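Local structure of MEM-A1 (Soil metagenome, 6E0S) at residues Pro126-Asp130 and Pro131-Glu135. The protein probably hydrolyses beta-lactam antibiotics with the help of bound zinc, as a subclass B3 metallo-beta-lactamase recovered from a soil metagenome. Residues are numbered along the deposited sequence; the frame is centred on the assembly and turned at random.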
loop_
_atom_site.group_PDB
_atom_site.type_symbol
_atom_site.label_atom_id
_atom_site.label_comp_id
_atom_site.label_asym_id
_atom_site.label_seq_id
_atom_site.Cartn_x
_atom_site.Cartn_y
_atom_site.Cartn_z
ATOM N N PRO A 126 -12.603 12.289 3.725
ATOM C CA PRO A 126 -12.722 11.016 4.444
ATOM C C PRO A 126 -14.166 10.528 4.471
ATOM O O PRO A 126 -15.107 11.326 4.618
ATOM C CB PRO A 126 -12.220 11.359 5.852
ATOM C CG PRO A 126 -12.302 12.827 5.947
ATOM C CD PRO A 126 -12.068 13.366 4.572
ATOM N N SER A 127 -14.326 9.208 4.330
ATOM C CA SER A 127 -15.643 8.589 4.438
ATOM C C SER A 127 -16.152 8.647 5.871
ATOM O O SER A 127 -15.378 8.477 6.819
ATOM C CB SER A 127 -15.606 7.134 3.990
ATOM O OG SER A 127 -16.808 6.467 4.390
ATOM N N LYS A 128 -17.469 8.897 6.024
ATOM C CA LYS A 128 -18.077 8.898 7.363
ATOM C C LYS A 128 -18.054 7.514 7.993
ATOM O O LYS A 128 -18.247 7.388 9.205
ATOM C CB LYS A 128 -19.513 9.439 7.312
ATOM C CG LYS A 128 -19.612 10.929 6.950
ATOM C CD LYS A 128 -21.034 11.438 7.182
ATOM C CE LYS A 128 -21.131 12.969 7.204
ATOM N NZ LYS A 128 -22.379 13.408 7.947
ATOM N N GLY A 129 -17.819 6.479 7.201
ATOM C CA GLY A 129 -17.641 5.148 7.728
ATOM C C GLY A 129 -16.197 4.762 7.967
ATOM O O GLY A 129 -15.939 3.598 8.279
ATOM N N ASP A 130 -15.248 5.692 7.851
ATOM C CA ASP A 130 -13.863 5.329 8.089
ATOM C C ASP A 130 -13.679 5.036 9.568
ATOM O O ASP A 130 -14.213 5.763 10.407
ATOM C CB ASP A 130 -12.901 6.439 7.669
ATOM C CG ASP A 130 -11.484 5.930 7.423
ATOM O OD1 ASP A 130 -11.081 5.809 6.247
ATOM O OD2 ASP A 130 -10.768 5.679 8.405
ATOM N N PRO A 131 -12.943 3.962 9.918
ATOM C CA PRO A 131 -12.674 3.697 11.341
ATOM C C PRO A 131 -12.020 4.891 12.020
ATOM O O PRO A 131 -12.133 5.047 13.236
ATOM C CB PRO A 131 -11.728 2.487 11.310
ATOM C CG PRO A 131 -12.097 1.752 10.035
ATOM C CD PRO A 131 -12.446 2.881 9.033
ATOM N N GLN A 132 -11.337 5.746 11.257
ATOM C CA GLN A 132 -10.672 6.917 11.827
ATOM C C GLN A 132 -11.404 8.207 11.499
ATOM O O GLN A 132 -10.857 9.295 11.725
ATOM C CB GLN A 132 -9.217 7.005 11.360
ATOM C CG GLN A 132 -8.410 5.739 11.606
ATOM C CD GLN A 132 -6.936 5.912 11.317
ATOM O OE1 GLN A 132 -6.358 6.970 11.587
ATOM N NE2 GLN A 132 -6.306 4.864 10.793
ATOM N N TYR A 133 -12.654 8.116 11.033
ATOM C CA TYR A 133 -13.389 9.330 10.671
ATOM C C TYR A 133 -13.436 10.298 11.845
ATOM O O TYR A 133 -13.771 9.931 12.982
ATOM C CB TYR A 133 -14.817 9.008 10.220
ATOM C CG TYR A 133 -15.626 10.259 9.913
ATOM C CD1 TYR A 133 -16.602 10.717 10.781
ATOM C CD2 TYR A 133 -15.374 10.993 8.758
ATOM C CE1 TYR A 133 -17.323 11.880 10.495
ATOM C CE2 TYR A 133 -16.084 12.141 8.459
ATOM C CZ TYR A 133 -17.050 12.580 9.331
ATOM O OH TYR A 133 -17.740 13.715 9.024
ATOM N N GLY A 134 -13.105 11.555 11.569
ATOM C CA GLY A 134 -13.015 12.573 12.584
ATOM C C GLY A 134 -11.594 13.004 12.880
ATOM O O GLY A 134 -11.369 14.166 13.242
ATOM N N GLU A 135 -10.638 12.092 12.769
ATOM C CA GLU A 135 -9.245 12.438 12.994
ATOM C C GLU A 135 -8.426 12.391 11.717
ATOM O O GLU A 135 -7.197 12.457 11.784
ATOM C CB GLU A 135 -8.662 11.518 14.064
ATOM C CG GLU A 135 -9.547 11.538 15.293
ATOM C CD GLU A 135 -8.875 10.941 16.502
ATOM O OE1 GLU A 135 -7.627 10.933 16.528
ATOM O OE2 GLU A 135 -9.591 10.465 17.408
#
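Tyr133 lays its ring back over the backbone of Lys128, whose CA stands over one face, offset toward the rim, in a CH-pi contact 3.8 Å from the ring centroid. With CG anti to the backbone N (chi1 177°), the tyrosine ring runs beside the extended lysine chain, both pointing the same way, and Lys128 CG passes 3.9 Å from Tyr133 CZ. Ser127 O approaches the same ring obliquely, while Pro126 CB lies 4.3 Å from Tyr133 CD2. Two successive type I beta turns, Ser127-Asp130 and Asp130-Tyr133, fold the loop between helix 115-123 and strand 145-148 so that these groups meet; an ST turn, in which Ser127 OG accepts from Gly129 N, overlaps the first, and this hydroxyl is also hydrogen-bonded to OE1 of Gln171 outside the loop. The second is closed by Tyr133 N, which donates to Asp130 O at 2.9 Å. The Asp130 side chain crosses that of Pro131 at about a right angle. Its OD2 receives Gln132 N through the anti lone pair at 2.9 Å, nearly straight at 163°. The other oxygen, OD1, is hydrogen-bonded to NE2 of the zinc ligand His93, making Asp130 a second-shell residue that probably helps orient this imidazole and ties the loop to the metal site.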